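Local atomic coordinates of chitinase (PDB entry 4TXG), a protein that probably binds chitin and hydrolyses its glycosidic bonds, as other family 18 glycoside hydrolases do. Residues K716-G721 / R736-L741; G732-V737 / P766-V771; Y555-N560 / T579-S584; G408-L413 / P462-G467. All coordinates share one frame; numbering follows the deposited sequence.

Contact 1 of 4, residues K716-G721 / R736-L741; sequences KVVSAG and RVSVKL. With CS (cesium ion), chain G.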
loop_
_atom_site.group_PDB
_atom_site.type_symbol
_atom_site.label_atom_id
_atom_site.label_comp_id
_atom_site.label_asym_id
_atom_site.label_seq_id
_atom_site.Cartn_x
_atom_site.Cartn_y
_atom_site.Cartn_z
ATOM N N LYS A 716 -5.759 -29.010 8.501
ATOM C CA LYS A 716 -5.976 -29.083 7.058
ATOM C C LYS A 716 -7.030 -28.097 6.576
ATOM O O LYS A 716 -7.807 -27.560 7.361
ATOM C CB LYS A 716 -6.387 -30.497 6.656
ATOM C CG LYS A 716 -7.767 -30.899 7.142
ATOM C CD LYS A 716 -8.011 -32.379 6.883
ATOM C CE LYS A 716 -9.466 -32.764 7.096
ATOM N NZ LYS A 716 -9.975 -32.357 8.436
ATOM N N VAL A 717 -7.056 -27.867 5.269
ATOM C CA VAL A 717 -8.105 -27.059 4.668
ATOM C C VAL A 717 -9.383 -27.871 4.547
ATOM O O VAL A 717 -9.373 -28.968 3.979
ATOM C CB VAL A 717 -7.675 -26.546 3.280
ATOM C CG1 VAL A 717 -8.850 -25.895 2.544
ATOM C CG2 VAL A 717 -6.504 -25.584 3.431
ATOM N N VAL A 718 -10.482 -27.347 5.087
ATOM C CA VAL A 718 -11.765 -28.028 4.987
ATOM C C VAL A 718 -12.646 -27.391 3.919
ATOM O O VAL A 718 -13.637 -27.975 3.479
ATOM C CB VAL A 718 -12.525 -28.038 6.336
ATOM C CG1 VAL A 718 -11.859 -29.010 7.290
ATOM C CG2 VAL A 718 -12.591 -26.637 6.945
ATOM N N SER A 719 -12.267 -26.196 3.489
ATOM C CA SER A 719 -13.025 -25.478 2.472
ATOM C C SER A 719 -12.082 -24.619 1.644
ATOM O O SER A 719 -11.606 -23.580 2.108
ATOM C CB SER A 719 -14.109 -24.615 3.115
ATOM O OG SER A 719 -14.858 -23.930 2.126
ATOM N N ALA A 720 -11.805 -25.055 0.421
ATOM C CA ALA A 720 -10.852 -24.350 -0.422
ATOM C C ALA A 720 -11.546 -23.279 -1.246
ATOM O O ALA A 720 -12.366 -23.586 -2.103
ATOM C CB ALA A 720 -10.120 -25.331 -1.334
ATOM N N GLY A 721 -11.214 -22.019 -0.993
ATOM C CA GLY A 721 -11.738 -20.943 -1.808
ATOM C C GLY A 721 -11.018 -20.841 -3.135
ATOM O O GLY A 721 -11.531 -20.267 -4.095
ATOM N N ARG A 736 -10.697 -22.089 4.298
ATOM C CA ARG A 736 -10.976 -22.285 5.715
ATOM C C ARG A 736 -10.263 -23.527 6.219
ATOM O O ARG A 736 -10.331 -24.591 5.612
ATOM C CB ARG A 736 -12.475 -22.379 5.988
ATOM C CG ARG A 736 -12.785 -22.283 7.484
ATOM C CD ARG A 736 -14.204 -21.809 7.771
ATOM N NE ARG A 736 -14.379 -21.594 9.208
ATOM C CZ ARG A 736 -14.051 -20.472 9.840
ATOM N NH1 ARG A 736 -13.529 -19.441 9.173
ATOM N NH2 ARG A 736 -14.244 -20.380 11.150
ATOM N N VAL A 737 -9.575 -23.366 7.344
ATOM C CA VAL A 737 -8.720 -24.397 7.921
ATOM C C VAL A 737 -9.367 -24.947 9.186
ATOM O O VAL A 737 -10.057 -24.215 9.886
ATOM C CB VAL A 737 -7.328 -23.808 8.232
ATOM C CG1 VAL A 737 -6.542 -24.677 9.200
ATOM C CG2 VAL A 737 -6.570 -23.584 6.936
ATOM N N SER A 738 -9.175 -26.237 9.451
ATOM C CA SER A 738 -9.634 -26.850 10.691
ATOM C C SER A 738 -8.481 -27.554 11.387
ATOM O O SER A 738 -7.695 -28.260 10.758
ATOM C CB SER A 738 -10.760 -27.847 10.422
ATOM O OG SER A 738 -10.992 -28.687 11.546
ATOM N N VAL A 739 -8.381 -27.360 12.694
ATOM C CA VAL A 739 -7.504 -28.199 13.493
ATOM C C VAL A 739 -8.243 -28.538 14.783
ATOM O O VAL A 739 -8.929 -27.696 15.352
ATOM C CB VAL A 739 -6.149 -27.523 13.783
ATOM C CG1 VAL A 739 -6.344 -26.227 14.578
ATOM C CG2 VAL A 739 -5.202 -28.500 14.513
ATOM N N LYS A 740 -8.135 -29.789 15.215
ATOM C CA LYS A 740 -8.813 -30.239 16.422
ATOM C C LYS A 740 -7.811 -30.580 17.513
ATOM O O LYS A 740 -6.722 -31.084 17.225
ATOM C CB LYS A 740 -9.669 -31.479 16.136
ATOM C CG LYS A 740 -10.750 -31.279 15.107
ATOM C CD LYS A 740 -11.587 -32.537 14.951
ATOM C CE LYS A 740 -12.643 -32.351 13.871
ATOM N NZ LYS A 740 -13.480 -33.565 13.686
ATOM N N LEU A 741 -8.181 -30.330 18.766
ATOM C CA LEU A 741 -7.465 -30.969 19.860
ATOM C C LEU A 741 -7.574 -32.472 19.636
ATOM O O LEU A 741 -8.636 -32.970 19.257
ATOM C CB LEU A 741 -8.045 -30.581 21.225
ATOM C CG LEU A 741 -7.858 -29.124 21.680
ATOM C CD1 LEU A 741 -8.583 -28.859 22.996
ATOM C CD2 LEU A 741 -6.368 -28.791 21.819
HETATM CS CS CS G . -14.086 -20.839 1.566
HETATM O O HOH W 1 -8.074 -31.107 10.911
HETATM O O HOH W 2 -14.380 -19.422 4.467
#

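Contact 2 of 4, residues G732-V737 / P766-V771; sequences GDFNRV and PSHYTV. With CS (cesium ion), chain G.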
loop_
_atom_site.group_PDB
_atom_site.type_symbol
_atom_site.label_atom_id
_atom_site.label_comp_id
_atom_site.label_asym_id
_atom_site.label_seq_id
_atom_site.Cartn_x
_atom_site.Cartn_y
_atom_site.Cartn_z
ATOM N N GLY A 732 -11.341 -17.208 -4.964
ATOM C CA GLY A 732 -12.062 -16.940 -3.733
ATOM C C GLY A 732 -11.180 -16.176 -2.763
ATOM O O GLY A 732 -9.992 -15.991 -3.022
ATOM N N ASP A 733 -11.765 -15.735 -1.651
ATOM C CA ASP A 733 -11.050 -14.984 -0.620
ATOM C C ASP A 733 -10.290 -15.872 0.373
ATOM O O ASP A 733 -9.160 -15.554 0.760
ATOM C CB ASP A 733 -12.023 -14.108 0.180
ATOM C CG ASP A 733 -12.598 -12.957 -0.628
ATOM O OD1 ASP A 733 -12.060 -12.634 -1.707
ATOM O OD2 ASP A 733 -13.589 -12.350 -0.159
ATOM N N PHE A 734 -10.920 -16.959 0.814
ATOM C CA PHE A 734 -10.342 -17.728 1.911
ATOM C C PHE A 734 -10.346 -19.217 1.702
ATOM O O PHE A 734 -11.262 -19.783 1.105
ATOM C CB PHE A 734 -11.084 -17.433 3.217
ATOM C CG PHE A 734 -11.090 -15.983 3.587
ATOM C CD1 PHE A 734 -9.910 -15.350 3.945
ATOM C CD2 PHE A 734 -12.268 -15.253 3.568
ATOM C CE1 PHE A 734 -9.908 -14.009 4.299
ATOM C CE2 PHE A 734 -12.274 -13.901 3.902
ATOM C CZ PHE A 734 -11.099 -13.280 4.271
ATOM N N ASN A 735 -9.307 -19.841 2.240
ATOM C CA ASN A 735 -9.306 -21.271 2.468
ATOM C C ASN A 735 -9.563 -21.495 3.952
ATOM O O ASN A 735 -8.740 -21.111 4.784
ATOM C CB ASN A 735 -7.969 -21.883 2.051
ATOM C CG ASN A 735 -7.691 -21.711 0.578
ATOM O OD1 ASN A 735 -8.556 -21.967 -0.254
ATOM N ND2 ASN A 735 -6.481 -21.264 0.247
ATOM N N ARG A 736 -10.697 -22.089 4.298
ATOM C CA ARG A 736 -10.976 -22.285 5.715
ATOM C C ARG A 736 -10.263 -23.527 6.219
ATOM O O ARG A 736 -10.331 -24.591 5.612
ATOM C CB ARG A 736 -12.475 -22.379 5.988
ATOM C CG ARG A 736 -12.785 -22.283 7.484
ATOM C CD ARG A 736 -14.204 -21.809 7.771
ATOM N NE ARG A 736 -14.379 -21.594 9.208
ATOM C CZ ARG A 736 -14.051 -20.472 9.840
ATOM N NH1 ARG A 736 -13.529 -19.441 9.173
ATOM N NH2 ARG A 736 -14.244 -20.380 11.150
ATOM N N VAL A 737 -9.575 -23.366 7.344
ATOM C CA VAL A 737 -8.720 -24.397 7.921
ATOM C C VAL A 737 -9.367 -24.947 9.186
ATOM O O VAL A 737 -10.057 -24.215 9.886
ATOM C CB VAL A 737 -7.328 -23.808 8.232
ATOM C CG1 VAL A 737 -6.542 -24.677 9.200
ATOM C CG2 VAL A 737 -6.570 -23.584 6.936
ATOM N N PRO A 766 -4.381 -14.862 10.553
ATOM C CA PRO A 766 -5.682 -15.220 9.972
ATOM C C PRO A 766 -6.851 -14.483 10.638
ATOM O O PRO A 766 -6.641 -13.599 11.478
ATOM C CB PRO A 766 -5.781 -16.733 10.230
ATOM C CG PRO A 766 -4.365 -17.193 10.421
ATOM C CD PRO A 766 -3.677 -16.039 11.100
ATOM N N SER A 767 -8.072 -14.837 10.258
ATOM C CA SER A 767 -9.248 -14.177 10.822
ATOM C C SER A 767 -10.448 -15.108 10.789
ATOM O O SER A 767 -10.377 -16.201 10.232
ATOM C CB SER A 767 -9.567 -12.887 10.059
ATOM O OG SER A 767 -9.882 -13.187 8.707
ATOM N N HIS A 768 -11.535 -14.662 11.409
ATOM C CA HIS A 768 -12.822 -15.370 11.391
ATOM C C HIS A 768 -12.719 -16.732 12.069
ATOM O O HIS A 768 -13.063 -17.775 11.498
ATOM C CB HIS A 768 -13.332 -15.505 9.959
ATOM C CG HIS A 768 -13.336 -14.212 9.208
ATOM N ND1 HIS A 768 -13.150 -14.136 7.845
ATOM C CD2 HIS A 768 -13.472 -12.931 9.640
ATOM C CE1 HIS A 768 -13.192 -12.871 7.462
ATOM N NE2 HIS A 768 -13.386 -12.120 8.536
ATOM N N TYR A 769 -12.264 -16.694 13.317
ATOM C CA TYR A 769 -12.085 -17.897 14.122
ATOM C C TYR A 769 -13.395 -18.432 14.669
ATOM O O TYR A 769 -14.276 -17.664 15.065
ATOM C CB TYR A 769 -11.138 -17.612 15.297
ATOM C CG TYR A 769 -9.719 -17.293 14.891
ATOM C CD1 TYR A 769 -9.328 -15.984 14.624
ATOM C CD2 TYR A 769 -8.767 -18.300 14.800
ATOM C CE1 TYR A 769 -8.025 -15.695 14.251
ATOM C CE2 TYR A 769 -7.473 -18.021 14.426
ATOM C CZ TYR A 769 -7.106 -16.716 14.159
ATOM O OH TYR A 769 -5.808 -16.439 13.793
ATOM N N THR A 770 -13.527 -19.753 14.698
ATOM C CA THR A 770 -14.611 -20.360 15.470
ATOM C C THR A 770 -14.086 -21.487 16.335
ATOM O O THR A 770 -13.072 -22.125 16.020
ATOM C CB THR A 770 -15.748 -20.915 14.582
ATOM O OG1 THR A 770 -15.220 -21.837 13.621
ATOM C CG2 THR A 770 -16.486 -19.787 13.867
ATOM N N VAL A 771 -14.795 -21.730 17.430
ATOM C CA VAL A 771 -14.479 -22.836 18.321
ATOM C C VAL A 771 -15.678 -23.772 18.358
ATOM O O VAL A 771 -16.783 -23.355 18.714
ATOM C CB VAL A 771 -14.134 -22.341 19.740
ATOM C CG1 VAL A 771 -13.855 -23.529 20.670
ATOM C CG2 VAL A 771 -12.931 -21.393 19.688
HETATM CS CS CS G . -14.086 -20.839 1.566
HETATM O O HOH W 2 -14.380 -19.422 4.467
#

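Contact 3 of 4, residues Y555-N560 / T579-S584; sequences YQRNYN and TEDEQS. With CS (cesium ion), chain C.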
loop_
_atom_site.group_PDB
_atom_site.type_symbol
_atom_site.label_atom_id
_atom_site.label_comp_id
_atom_site.label_asym_id
_atom_site.label_seq_id
_atom_site.Cartn_x
_atom_site.Cartn_y
_atom_site.Cartn_z
ATOM N N TYR A 555 6.603 3.915 -31.509
ATOM C CA TYR A 555 6.135 3.347 -30.251
ATOM C C TYR A 555 4.772 2.696 -30.449
ATOM O O TYR A 555 3.749 3.383 -30.517
ATOM C CB TYR A 555 6.056 4.421 -29.161
ATOM C CG TYR A 555 7.393 5.026 -28.772
ATOM C CD1 TYR A 555 7.948 6.065 -29.510
ATOM C CD2 TYR A 555 8.089 4.566 -27.658
ATOM C CE1 TYR A 555 9.160 6.633 -29.148
ATOM C CE2 TYR A 555 9.305 5.125 -27.288
ATOM C CZ TYR A 555 9.833 6.159 -28.039
ATOM O OH TYR A 555 11.042 6.718 -27.683
ATOM N N GLN A 556 4.756 1.371 -30.550
ATOM C CA GLN A 556 3.515 0.644 -30.802
ATOM C C GLN A 556 2.837 0.242 -29.499
ATOM O O GLN A 556 3.449 -0.409 -28.652
ATOM C CB GLN A 556 3.791 -0.599 -31.650
ATOM C CG GLN A 556 2.599 -1.521 -31.791
ATOM C CD GLN A 556 2.996 -2.917 -32.238
ATOM O OE1 GLN A 556 3.806 -3.586 -31.585
ATOM N NE2 GLN A 556 2.431 -3.363 -33.357
ATOM N N ARG A 557 1.572 0.616 -29.331
ATOM C CA ARG A 557 0.857 0.202 -28.126
ATOM C C ARG A 557 0.439 -1.258 -28.217
ATOM O O ARG A 557 -0.095 -1.710 -29.233
ATOM C CB ARG A 557 -0.372 1.080 -27.877
ATOM C CG ARG A 557 -1.142 0.705 -26.603
ATOM C CD ARG A 557 -2.333 1.623 -26.399
ATOM N NE ARG A 557 -3.105 1.268 -25.209
ATOM C CZ ARG A 557 -3.990 0.274 -25.161
ATOM N NH1 ARG A 557 -4.212 -0.489 -26.231
ATOM N NH2 ARG A 557 -4.650 0.041 -24.036
ATOM N N ASN A 558 0.716 -1.985 -27.139
ATOM C CA ASN A 558 0.334 -3.376 -26.985
ATOM C C ASN A 558 -0.574 -3.501 -25.783
ATOM O O ASN A 558 -0.513 -2.681 -24.875
ATOM C CB ASN A 558 1.566 -4.260 -26.788
ATOM C CG ASN A 558 2.324 -4.499 -28.069
ATOM O OD1 ASN A 558 2.295 -5.601 -28.618
ATOM N ND2 ASN A 558 2.999 -3.467 -28.563
ATOM N N TYR A 559 -1.415 -4.526 -25.764
ATOM C CA TYR A 559 -2.226 -4.765 -24.574
ATOM C C TYR A 559 -2.359 -6.253 -24.344
ATOM O O TYR A 559 -2.559 -7.024 -25.284
ATOM C CB TYR A 559 -3.615 -4.129 -24.703
ATOM C CG TYR A 559 -4.371 -4.076 -23.384
ATOM C CD1 TYR A 559 -4.153 -3.042 -22.489
ATOM C CD2 TYR A 559 -5.295 -5.057 -23.037
ATOM C CE1 TYR A 559 -4.827 -2.973 -21.276
ATOM C CE2 TYR A 559 -5.977 -5.002 -21.815
ATOM C CZ TYR A 559 -5.738 -3.953 -20.947
ATOM O OH TYR A 559 -6.401 -3.869 -19.742
ATOM N N ASN A 560 -2.250 -6.655 -23.085
ATOM C CA ASN A 560 -2.450 -8.043 -22.715
ATOM C C ASN A 560 -3.584 -8.126 -21.693
ATOM O O ASN A 560 -3.434 -7.671 -20.561
ATOM C CB ASN A 560 -1.138 -8.623 -22.163
ATOM C CG ASN A 560 -1.237 -10.095 -21.819
ATOM O OD1 ASN A 560 -2.075 -10.502 -21.023
ATOM N ND2 ASN A 560 -0.361 -10.899 -22.412
ATOM N N THR A 579 2.973 0.958 -19.400
ATOM C CA THR A 579 2.062 2.083 -19.250
ATOM C C THR A 579 0.802 1.705 -18.472
ATOM O O THR A 579 0.619 0.558 -18.058
ATOM C CB THR A 579 1.661 2.664 -20.629
ATOM O OG1 THR A 579 1.045 1.641 -21.422
ATOM C CG2 THR A 579 2.895 3.192 -21.368
ATOM N N GLU A 580 -0.054 2.693 -18.256
ATOM C CA GLU A 580 -1.342 2.494 -17.606
ATOM C C GLU A 580 -2.276 3.481 -18.282
ATOM O O GLU A 580 -1.990 4.680 -18.310
ATOM C CB GLU A 580 -1.243 2.746 -16.094
ATOM C CG GLU A 580 -2.509 2.437 -15.296
ATOM C CD GLU A 580 -2.649 0.957 -14.959
ATOM O OE1 GLU A 580 -2.689 0.120 -15.883
ATOM O OE2 GLU A 580 -2.709 0.622 -13.762
ATOM N N ASP A 581 -3.369 3.008 -18.871
ATOM C CA ASP A 581 -4.255 3.957 -19.552
ATOM C C ASP A 581 -5.715 3.541 -19.425
ATOM O O ASP A 581 -6.057 2.753 -18.543
ATOM C CB ASP A 581 -3.836 4.168 -21.026
ATOM C CG ASP A 581 -3.918 2.909 -21.892
ATOM O OD1 ASP A 581 -4.674 1.960 -21.582
ATOM O OD2 ASP A 581 -3.222 2.893 -22.941
ATOM N N GLU A 582 -6.582 4.084 -20.274
ATOM C CA GLU A 582 -8.012 3.918 -20.026
ATOM C C GLU A 582 -8.457 2.462 -20.103
ATOM O O GLU A 582 -9.394 2.056 -19.411
ATOM C CB GLU A 582 -8.821 4.774 -20.997
ATOM C CG GLU A 582 -8.615 6.264 -20.754
ATOM C CD GLU A 582 -8.767 7.105 -22.010
ATOM O OE1 GLU A 582 -7.736 7.407 -22.668
ATOM O OE2 GLU A 582 -9.915 7.481 -22.328
ATOM N N GLN A 583 -7.785 1.665 -20.926
ATOM C CA GLN A 583 -8.207 0.275 -21.069
ATOM C C GLN A 583 -7.896 -0.515 -19.799
ATOM O O GLN A 583 -8.736 -1.290 -19.324
ATOM C CB GLN A 583 -7.547 -0.389 -22.285
ATOM C CG GLN A 583 -8.129 -1.782 -22.591
ATOM C CD GLN A 583 -7.594 -2.370 -23.886
ATOM O OE1 GLN A 583 -6.736 -1.774 -24.537
ATOM N NE2 GLN A 583 -8.106 -3.542 -24.268
ATOM N N SER A 584 -6.704 -0.313 -19.234
ATOM C CA SER A 584 -6.319 -1.075 -18.052
ATOM C C SER A 584 -7.011 -0.544 -16.800
ATOM O O SER A 584 -7.381 -1.324 -15.918
ATOM C CB SER A 584 -4.796 -1.077 -17.860
ATOM O OG SER A 584 -4.241 0.228 -17.836
HETATM CS CS CS C . 2.519 4.476 -33.051
HETATM O O HOH W 3 -6.069 -2.724 -26.959
#

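Contact 4 of 4, residues G408-L413 / P462-G467; sequences GPNAAL and PYYTRG. With CS (cesium ion), chain M.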
loop_
_atom_site.group_PDB
_atom_site.type_symbol
_atom_site.label_atom_id
_atom_site.label_comp_id
_atom_site.label_asym_id
_atom_site.label_seq_id
_atom_site.Cartn_x
_atom_site.Cartn_y
_atom_site.Cartn_z
ATOM N N GLY A 408 8.730 -6.349 -18.001
ATOM C CA GLY A 408 7.337 -6.711 -17.846
ATOM C C GLY A 408 6.507 -5.591 -17.253
ATOM O O GLY A 408 7.035 -4.511 -16.978
ATOM N N PRO A 409 5.205 -5.848 -17.046
ATOM C CA PRO A 409 4.292 -4.801 -16.575
ATOM C C PRO A 409 4.661 -4.289 -15.194
ATOM O O PRO A 409 5.103 -5.047 -14.321
ATOM C CB PRO A 409 2.923 -5.495 -16.531
ATOM C CG PRO A 409 3.099 -6.806 -17.232
ATOM C CD PRO A 409 4.548 -7.163 -17.115
ATOM N N ASN A 410 4.443 -2.997 -15.013
ATOM C CA ASN A 410 4.676 -2.332 -13.745
ATOM C C ASN A 410 3.638 -2.732 -12.683
ATOM O O ASN A 410 3.930 -2.773 -11.487
ATOM C CB ASN A 410 4.661 -0.818 -13.979
ATOM C CG ASN A 410 4.991 -0.045 -12.734
ATOM O OD1 ASN A 410 4.125 0.555 -12.114
ATOM N ND2 ASN A 410 6.248 -0.083 -12.341
ATOM N N ALA A 411 2.433 -3.074 -13.135
ATOM C CA ALA A 411 1.309 -3.241 -12.222
ATOM C C ALA A 411 0.291 -4.253 -12.747
ATOM O O ALA A 411 -0.894 -3.951 -12.828
ATOM C CB ALA A 411 0.636 -1.894 -11.990
ATOM N N ALA A 412 0.753 -5.444 -13.121
ATOM C CA ALA A 412 -0.172 -6.465 -13.618
ATOM C C ALA A 412 -1.336 -6.700 -12.651
ATOM O O ALA A 412 -1.133 -6.791 -11.444
ATOM C CB ALA A 412 0.574 -7.782 -13.864
ATOM N N LEU A 413 -2.554 -6.798 -13.177
ATOM C CA LEU A 413 -3.696 -7.160 -12.332
ATOM C C LEU A 413 -3.623 -8.628 -11.900
ATOM O O LEU A 413 -3.873 -8.958 -10.739
ATOM C CB LEU A 413 -5.014 -6.917 -13.069
ATOM C CG LEU A 413 -6.293 -7.317 -12.331
ATOM C CD1 LEU A 413 -6.403 -6.587 -11.000
ATOM C CD2 LEU A 413 -7.516 -7.038 -13.198
ATOM N N PRO A 462 -0.452 2.985 -11.083
ATOM C CA PRO A 462 0.515 4.030 -11.429
ATOM C C PRO A 462 0.016 4.969 -12.520
ATOM O O PRO A 462 -0.622 4.510 -13.464
ATOM C CB PRO A 462 1.710 3.227 -11.942
ATOM C CG PRO A 462 1.055 2.064 -12.646
ATOM C CD PRO A 462 -0.176 1.731 -11.817
ATOM N N TYR A 463 0.308 6.261 -12.389
ATOM C CA TYR A 463 0.060 7.203 -13.478
ATOM C C TYR A 463 1.390 7.567 -14.140
ATOM O O TYR A 463 1.575 8.672 -14.653
ATOM C CB TYR A 463 -0.648 8.468 -12.974
ATOM C CG TYR A 463 -2.131 8.335 -12.657
ATOM C CD1 TYR A 463 -2.801 7.113 -12.765
ATOM C CD2 TYR A 463 -2.865 9.455 -12.270
ATOM C CE1 TYR A 463 -4.169 7.021 -12.471
ATOM C CE2 TYR A 463 -4.225 9.378 -11.989
ATOM C CZ TYR A 463 -4.868 8.169 -12.084
ATOM O OH TYR A 463 -6.217 8.111 -11.791
ATOM N N TYR A 464 2.318 6.619 -14.133
ATOM C CA TYR A 464 3.656 6.846 -14.664
ATOM C C TYR A 464 4.143 5.538 -15.277
ATOM O O TYR A 464 3.551 4.488 -15.059
ATOM C CB TYR A 464 4.623 7.307 -13.567
ATOM C CG TYR A 464 4.797 6.246 -12.503
ATOM C CD1 TYR A 464 3.931 6.185 -11.418
ATOM C CD2 TYR A 464 5.787 5.266 -12.609
ATOM C CE1 TYR A 464 4.058 5.208 -10.460
ATOM C CE2 TYR A 464 5.919 4.277 -11.645
ATOM C CZ TYR A 464 5.045 4.252 -10.578
ATOM O OH TYR A 464 5.158 3.275 -9.610
ATOM N N THR A 465 5.231 5.614 -16.026
ATOM C CA THR A 465 5.824 4.442 -16.656
ATOM C C THR A 465 7.116 4.007 -15.977
ATOM O O THR A 465 7.744 4.781 -15.245
ATOM C CB THR A 465 6.168 4.718 -18.137
ATOM O OG1 THR A 465 7.239 5.668 -18.189
ATOM C CG2 THR A 465 4.964 5.282 -18.873
ATOM N N ARG A 466 7.499 2.760 -16.231
ATOM C CA ARG A 466 8.878 2.303 -16.052
ATOM C C ARG A 466 9.268 1.675 -17.379
ATOM O O ARG A 466 8.404 1.240 -18.140
ATOM C CB ARG A 466 9.022 1.281 -14.923
ATOM C CG ARG A 466 8.591 1.745 -13.542
ATOM C CD ARG A 466 9.445 2.870 -12.988
ATOM N NE ARG A 466 9.291 2.937 -11.537
ATOM C CZ ARG A 466 9.748 3.929 -10.786
ATOM N NH1 ARG A 466 10.386 4.949 -11.350
ATOM N NH2 ARG A 466 9.563 3.898 -9.473
ATOM N N GLY A 467 10.556 1.616 -17.676
ATOM C CA GLY A 467 10.935 1.100 -18.977
ATOM C C GLY A 467 12.397 0.724 -19.112
ATOM O O GLY A 467 13.245 1.207 -18.356
HETATM CS CS CS M . 5.831 4.895 -7.099
HETATM O O HOH W 4 4.598 5.174 -4.047
HETATM O O HOH W 5 8.338 6.527 -7.064
#

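Contact 1 of 4, residues K716-G721 / R736-L741
The peptide carbonyl of Arg-736 is the flat group on which Val-718 and Ser-719 converge. Its oxygen accepts from both, Val-718 N lying 2.8 Å from Arg-736 O and Ser-719 N, in the carbonyl plane, 3.3 Å from it. Beside the oxygen lies CG2 of Val-718, the methyl set between the backbone N and the carbonyl carbon, at 3.3 Å from Arg-736 O. Two successive N-H groups facing one residue make a classic beta bulge, here in strand 716-719, which edges the sheet and pairs antiparallel with 734-740 in the C-terminal chitinase C region. Before the bulge the pairing is regular: Lys-716 and Ser-738 exchange both backbone bonds. Val-717 and Val-737 share one face of the sheet, their side chains crossing at about a right angle with CG2 to CG2 4.0 Å; branched apolar residues suit this side, where Ile-707 and Leu-715 also pack. At the corner, CG1 of Val-718 reaches over to Ser-738 CB, 3.5 Å away, and the Ser-738 hydroxyl bonds to Glu-694. With OG opposite the backbone N (chi1 -179°), Ser-719 binds a cesium ion, OG to metal 3.2 Å, together with Phe-734 O and a water.

Contact 2 of 4, residues G732-V737 / P766-V771
Arg-736 meets the carbonyl of His-768 end-on, both terminal nitrogens aiming at one oxygen: NH1 and NH2 each lie 2.9 Å from His-768 O, in the plane of the guanidinium and of the carbonyl. NH2 also donates to Thr-770 OG1 at 3.0 Å, again in plane, so one flat edge serves two residues of strand 767-771. An arginine suits the task because its extended chain, CG to NE, spans the gap between strand segments whose axes come no closer than 9.3 Å. Nearby, Phe-734 and His-768 form an offset edge-to-face pair: CE1 of the histidine is 3.8 Å from Phe-734 CE2, the planes are at 87°, and the imidazole turns its edge to the phenyl face. Ser-767 OG covers one face of the imidazole, 3.4 Å above its plane. Further out, strand 694-700 runs between the two strands in the sheet and supplies the fixing groups. Gln-696 takes Arg-736 NE, while the carboxylate of Asp-698 takes Arg-736 NH1 with one oxygen and His-768 ND1 with the other. Sharing this acid ties arginine and imidazole together across three strands. The carboxylate would be expected to balance the guanidinium and, through its bond to ND1, to ease protonation of the imidazole.

Contact 3 of 4, residues Y555-N560 / T579-S584
The amide of Gln-583 lies flat over the ring of Tyr-559, the two planes only 5° apart, with Gln-583 CD 3.5 Å above the centre of the ring. The glutamine runs outstretched from the first turn of its helix (CG anti to the backbone N, chi1 -171°), which lays its aliphatic part over the same face: CG makes a CH-pi contact 3.8 Å from the ring centroid of Tyr-559. The amide thereby aims OE1 at Arg-557, where NH2 donates to Gln-583 OE1 at 2.8 Å and a water links NH1 to the same oxygen. Guanidinium and carboxylate come from opposite directions and lie nearly coplanar. Arg-557 grips Asp-581 side-on, NE to OD2 at 2.8 Å and NH2 to OD1 at 3.1 Å, each oxygen offering its syn lone pair. Asp-581 is the N-cap of helix 582-594: OD1 accepts from Gln-583 N from above the carboxylate plane, and Ser-584 OG accepts in return from Asp-581 N, a capping box. Strand 556-560 edges the small antiparallel sheet inserted between barrel strand 457-462 and this helix, the alpha+beta insertion of many family 18 chitinases. The contact thus joins insertion to barrel. With Arg-557, the helix start and Lys-526, which bonds OD2, all gathered round it, the aspartate would be expected to remain ionised.

Contact 4 of 4, residues G408-L413 / P462-G467
Family 18 chitinases carry their substrate cleft at the C-terminal ends of the barrel strands, and Asn-410 meets Pro-462 and Arg-466 there, where the loop after strand 391-395 packs on the end of strand 457-462. Asn-410, with CG anti to the backbone N (chi1 -176°), sends its amide between them. OD1 sits 3.5 Å from Pro-462 CG, and ND2 comes within 3.2 Å of Arg-466 CG. Ala-411, small enough to fit against the proline, puts CB 3.7 Å from Pro-462 CD. Pro-462 lays CB over one face of the Tyr-464 ring, 3.4 Å above its plane and toward the rim, and next in this row is Arg-466, whose guanidinium has Tyr-464 CE2 over one face, 3.6 Å above its plane and toward its rim. No hydrogen bond passes directly between 408-413 and 462-467. The polar ends meet instead on Asp-398, the last residue of a Met-Ser-Tyr-Asp sequence: its OD1 accepts from Asn-410 ND2 and pairs with Arg-466 NE, while its OD2 shares a cesium ion with Tyr-464 OH, 3.1 Å from the metal. Asp-398 is thus held from both segments, its two oxygens shared among an amide N-H, an arginine and a metal ion, which ties the segments together through one side chain.

Contacts 1 and 2 belong to the chitinase C region, and contacts 3 and 4 to the glycoside hydrolase region; their closest atoms are about 12 Å apart, between contacts 2 and 4. Contacts 1 and 2 share strand 734-740, Arg-736 and one cesium ion, but the first joins adjacent strands by backbone bonds whereas the second reaches past a strand with side chains, and contact 2 lies at the surface. Contacts 3 and 4 touch where Glu-580 CB packs on Pro-462 O. Contact 4, the most buried, relies on close packing and a shared aspartate; contact 3, partly buried, uses a direct salt bridge and a stacked amide.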